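Local coordinates for protein beta subunit of a putative Aromatic-ring-hydroxylating dioxygenase (Novosphingobium aromaticivorans DSM 12444, PDB 3EBY) that probably serves as the beta subunit of an aromatic-ring-hydroxylating dioxygenase, at residues 39-50 with 142-151. Residues are numbered along the deposited sequence; the frame is centred on the assembly and turned at random. Where two conformers were deposited one is given.
Sequences FVDDCLYQVIAR and RLKSRTCIYD
The parallel strand pair in the mixed sheet of this NTF2-like fold runs from Leu44 beside Ser145 to Ala49 beside Tyr150, the strands 13° apart. Backbone bonds alternate up the ladder, from Leu44 N to Lys144 O through to Arg50 N to Tyr150 O. Before it, where both segments turn a corner, Val40 N reaches Leu143 O, and Lys144, bent at chi2 (59°), brings NZ to Asp42 O at 2.8 Å. On the face of Phe39 and Tyr45, Leu143 CD1 sits over the Phe39 ring, 4.0 Å from its centroid, while Cys148 SG comes obliquely to Tyr45 CE1 at 3.7 Å. On the other face Gln46 NE2 donates in its amide plane to Thr147 OG1 (3.0 Å). Ala49 CA lies over one face of the Tyr150 ring, a CH-pi contact, 3.9 Å from its centroid. Beyond it Arg50 grips Asp151 side-on, NE to OD1 at 2.8 Å and NH2 to OD2 at 3.3 Å. A leucine here would probably leave the Asp151 carboxylate without its side-on mate and Asp28 O of the second subunit without the donor that Arg50 NH1 supplies. Strand 60-64 flanks 43-49, strand 122-135 flanks 142-150, and Leu70 of helix 67-79 packs on Phe39 and Tyr45.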
loop_
_atom_site.group_PDB
_atom_site.type_symbol
_atom_site.label_atom_id
_atom_site.label_comp_id
_atom_site.label_asym_id
_atom_site.label_seq_id
_atom_site.Cartn_x
_atom_site.Cartn_y
_atom_site.Cartn_z
ATOM N N PHE A 39 9.618 7.830 -18.745
ATOM C CA PHE A 39 9.112 7.154 -19.952
ATOM C C PHE A 39 10.168 7.173 -21.071
ATOM O O PHE A 39 11.069 8.023 -21.089
ATOM C CB PHE A 39 7.869 7.880 -20.479
ATOM C CG PHE A 39 6.684 7.864 -19.535
ATOM C CD1 PHE A 39 6.596 8.766 -18.489
ATOM C CD2 PHE A 39 5.584 7.027 -19.801
ATOM C CE1 PHE A 39 5.494 8.714 -17.596
ATOM C CE2 PHE A 39 4.455 7.040 -18.973
ATOM C CZ PHE A 39 4.418 7.901 -17.882
ATOM N N VAL A 40 10.062 6.233 -22.011
ATOM C CA VAL A 40 10.856 6.311 -23.244
ATOM C C VAL A 40 10.266 7.442 -24.094
ATOM O O VAL A 40 9.136 7.890 -23.823
ATOM C CB VAL A 40 10.828 4.996 -24.048
ATOM C CG1 VAL A 40 11.276 3.819 -23.164
ATOM C CG2 VAL A 40 9.415 4.730 -24.708
ATOM N N ASP A 41 10.972 7.860 -25.136
ATOM C CA ASP A 41 10.502 8.990 -25.987
ATOM C C ASP A 41 9.213 8.609 -26.745
ATOM O O ASP A 41 8.249 9.398 -26.797
ATOM C CB ASP A 41 11.563 9.414 -26.996
ATOM C CG ASP A 41 12.756 10.153 -26.355
ATOM O OD1 ASP A 41 12.779 10.323 -25.124
ATOM O OD2 ASP A 41 13.712 10.468 -27.107
ATOM N N ASP A 42 9.210 7.414 -27.337
ATOM C CA ASP A 42 8.075 6.924 -28.152
ATOM C C ASP A 42 7.148 6.061 -27.270
ATOM O O ASP A 42 7.079 4.841 -27.400
ATOM C CB ASP A 42 8.613 6.130 -29.336
ATOM C CG ASP A 42 7.511 5.616 -30.263
ATOM O OD1 ASP A 42 6.368 6.119 -30.196
ATOM O OD2 ASP A 42 7.800 4.663 -31.007
ATOM N N CYS A 43 6.484 6.729 -26.352
ATOM C CA CYS A 43 5.732 6.079 -25.285
ATOM C C CYS A 43 4.226 6.251 -25.483
ATOM O O CYS A 43 3.777 7.020 -26.363
ATOM C CB CYS A 43 6.129 6.706 -23.954
ATOM S SG CYS A 43 5.748 8.502 -23.818
ATOM N N LEU A 44 3.465 5.603 -24.599
ATOM C CA LEU A 44 2.024 5.789 -24.510
ATOM C C LEU A 44 1.613 5.860 -23.021
ATOM O O LEU A 44 2.013 5.020 -22.226
ATOM C CB LEU A 44 1.282 4.652 -25.216
ATOM C CG LEU A 44 -0.262 4.742 -25.149
ATOM C CD1 LEU A 44 -0.767 5.933 -25.986
ATOM C CD2 LEU A 44 -0.899 3.454 -25.622
ATOM N N TYR A 45 0.962 6.954 -22.652
ATOM C CA TYR A 45 0.394 7.119 -21.324
ATOM C C TYR A 45 -1.082 7.432 -21.498
ATOM O O TYR A 45 -1.436 8.385 -22.194
ATOM C CB TYR A 45 1.077 8.268 -20.567
ATOM C CG TYR A 45 0.449 8.556 -19.216
ATOM C CD1 TYR A 45 0.707 7.737 -18.125
ATOM C CD2 TYR A 45 -0.448 9.604 -19.049
ATOM C CE1 TYR A 45 0.108 7.981 -16.861
ATOM C CE2 TYR A 45 -1.049 9.864 -17.804
ATOM C CZ TYR A 45 -0.741 9.085 -16.714
ATOM O OH TYR A 45 -1.359 9.357 -15.499
ATOM N N GLN A 46 -1.931 6.670 -20.833
ATOM C CA GLN A 46 -3.349 6.948 -20.884
ATOM C C GLN A 46 -4.048 6.603 -19.584
ATOM O O GLN A 46 -3.563 5.776 -18.770
ATOM C CB GLN A 46 -4.000 6.239 -22.076
ATOM C CG GLN A 46 -4.075 4.758 -21.985
ATOM C CD GLN A 46 -4.468 4.104 -23.323
ATOM O OE1 GLN A 46 -4.970 4.775 -24.248
ATOM N NE2 GLN A 46 -4.224 2.811 -23.432
ATOM N N VAL A 47 -5.176 7.269 -19.376
ATOM C CA VAL A 47 -5.994 7.104 -18.180
ATOM C C VAL A 47 -7.429 6.805 -18.698
ATOM O O VAL A 47 -8.037 7.638 -19.405
ATOM C CB VAL A 47 -5.949 8.378 -17.288
ATOM C CG1 VAL A 47 -6.910 8.224 -16.088
ATOM C CG2 VAL A 47 -4.467 8.667 -16.799
ATOM N N ILE A 48 -7.911 5.593 -18.418
ATOM C CA ILE A 48 -9.149 5.087 -19.002
ATOM C C ILE A 48 -9.996 4.399 -17.957
ATOM O O ILE A 48 -9.473 3.714 -17.071
ATOM C CB ILE A 48 -8.869 4.079 -20.142
ATOM C CG1 ILE A 48 -7.772 3.091 -19.731
ATOM C CG2 ILE A 48 -8.453 4.808 -21.386
ATOM C CD1 ILE A 48 -7.821 1.766 -20.500
ATOM N N ALA A 49 -11.306 4.619 -18.027
ATOM C CA ALA A 49 -12.249 3.988 -17.067
ATOM C C ALA A 49 -12.301 2.474 -17.254
ATOM O O ALA A 49 -12.219 1.982 -18.380
ATOM C CB ALA A 49 -13.649 4.598 -17.243
ATOM N N ARG A 50 -12.414 1.729 -16.144
ATOM C CA ARG A 50 -12.453 0.256 -16.189
ATOM C C ARG A 50 -13.478 -0.243 -17.230
ATOM O O ARG A 50 -13.197 -1.149 -18.011
ATOM C CB ARG A 50 -12.809 -0.308 -14.805
ATOM C CG ARG A 50 -12.734 -1.848 -14.715
ATOM C CD ARG A 50 -13.475 -2.408 -13.483
ATOM N NE ARG A 50 -12.774 -2.235 -12.197
ATOM C CZ ARG A 50 -12.282 -3.239 -11.453
ATOM N NH1 ARG A 50 -12.273 -4.496 -11.913
ATOM N NH2 ARG A 50 -11.732 -2.979 -10.278
ATOM N N ARG A 142 12.427 2.194 -17.745
ATOM C CA ARG A 142 11.559 3.247 -18.260
ATOM C C ARG A 142 10.266 2.617 -18.806
ATOM O O ARG A 142 10.287 1.474 -19.309
ATOM C CB ARG A 142 12.274 4.046 -19.372
ATOM C CG ARG A 142 13.486 4.892 -18.892
ATOM C CD ARG A 142 13.849 5.966 -19.906
ATOM N NE ARG A 142 14.325 5.353 -21.135
ATOM C CZ ARG A 142 14.538 5.982 -22.281
ATOM N NH1 ARG A 142 14.363 7.295 -22.388
ATOM N NH2 ARG A 142 14.925 5.277 -23.338
ATOM N N LEU A 143 9.168 3.374 -18.719
ATOM C CA LEU A 143 7.882 2.952 -19.254
ATOM C C LEU A 143 7.834 3.129 -20.772
ATOM O O LEU A 143 8.103 4.210 -21.288
ATOM C CB LEU A 143 6.742 3.745 -18.626
ATOM C CG LEU A 143 6.341 3.394 -17.189
ATOM C CD1 LEU A 143 5.400 4.482 -16.574
ATOM C CD2 LEU A 143 5.706 1.985 -17.146
ATOM N N LYS A 144 7.572 2.027 -21.465
ATOM C CA LYS A 144 7.150 2.062 -22.886
ATOM C C LYS A 144 5.652 2.457 -22.968
ATOM O O LYS A 144 5.236 3.304 -23.801
ATOM C CB LYS A 144 7.381 0.704 -23.537
ATOM C CG LYS A 144 6.914 0.613 -24.998
ATOM C CD LYS A 144 7.606 1.619 -25.884
ATOM C CE LYS A 144 7.302 1.373 -27.366
ATOM N NZ LYS A 144 8.055 2.342 -28.213
ATOM N N SER A 145 4.839 1.834 -22.125
ATOM C CA SER A 145 3.429 2.207 -22.039
ATOM C C SER A 145 2.865 1.990 -20.648
ATOM O O SER A 145 3.183 1.004 -19.969
ATOM C CB SER A 145 2.585 1.437 -23.058
ATOM O OG SER A 145 2.517 0.057 -22.749
ATOM N N ARG A 146 2.025 2.925 -20.236
ATOM C CA ARG A 146 1.265 2.829 -18.942
ATOM C C ARG A 146 -0.169 3.227 -19.194
ATOM O O ARG A 146 -0.466 4.357 -19.671
ATOM C CB ARG A 146 1.897 3.704 -17.860
ATOM C CG ARG A 146 1.002 3.992 -16.619
ATOM C CD ARG A 146 1.825 4.350 -15.358
ATOM N NE ARG A 146 2.448 3.136 -14.789
ATOM C CZ ARG A 146 3.192 3.110 -13.687
ATOM N NH1 ARG A 146 3.392 4.218 -12.971
ATOM N NH2 ARG A 146 3.655 1.960 -13.236
ATOM N N THR A 147 -1.063 2.313 -18.855
ATOM C CA THR A 147 -2.475 2.557 -18.886
ATOM C C THR A 147 -2.992 2.494 -17.440
ATOM O O THR A 147 -2.780 1.517 -16.749
ATOM C CB THR A 147 -3.211 1.501 -19.747
ATOM O OG1 THR A 147 -2.744 1.549 -21.108
ATOM C CG2 THR A 147 -4.723 1.732 -19.707
ATOM N N CYS A 148 -3.600 3.587 -16.993
ATOM C CA CYS A 148 -4.181 3.661 -15.654
ATOM C C CYS A 148 -5.653 3.359 -15.784
ATOM O O CYS A 148 -6.423 4.178 -16.330
ATOM C CB CYS A 148 -3.995 5.077 -15.074
ATOM S SG CYS A 148 -2.292 5.719 -15.121
ATOM N N ILE A 149 -6.023 2.125 -15.440
ATOM C CA ILE A 149 -7.414 1.659 -15.574
ATOM C C ILE A 149 -8.167 1.922 -14.247
ATOM O O ILE A 149 -7.863 1.291 -13.212
ATOM C CB ILE A 149 -7.478 0.128 -15.917
ATOM C CG1 ILE A 149 -6.669 -0.192 -17.180
ATOM C CG2 ILE A 149 -8.966 -0.316 -16.070
ATOM C CD1 ILE A 149 -6.723 -1.656 -17.611
ATOM N N TYR A 150 -9.068 2.914 -14.246
ATOM C CA TYR A 150 -9.565 3.460 -12.988
ATOM C C TYR A 150 -11.054 3.211 -12.717
ATOM O O TYR A 150 -11.875 3.051 -13.650
ATOM C CB TYR A 150 -9.224 4.959 -12.861
ATOM C CG TYR A 150 -10.057 5.857 -13.787
ATOM C CD1 TYR A 150 -11.280 6.364 -13.376
ATOM C CD2 TYR A 150 -9.613 6.175 -15.070
ATOM C CE1 TYR A 150 -12.042 7.179 -14.221
ATOM C CE2 TYR A 150 -10.378 6.999 -15.921
ATOM C CZ TYR A 150 -11.593 7.460 -15.500
ATOM O OH TYR A 150 -12.342 8.287 -16.337
ATOM N N ASP A 151 -11.373 3.149 -11.430
ATOM C CA ASP A 151 -12.714 2.833 -10.952
ATOM C C ASP A 151 -13.546 4.097 -10.654
ATOM O O ASP A 151 -14.721 4.146 -10.973
ATOM C CB ASP A 151 -12.613 1.965 -9.677
ATOM C CG ASP A 151 -11.989 0.621 -9.941
ATOM O OD1 ASP A 151 -11.948 0.224 -11.138
ATOM O OD2 ASP A 151 -11.485 0.009 -8.971
HETATM O O HOH W 1 14.036 9.234 -20.263
HETATM O O HOH W 2 6.052 1.781 -30.584
#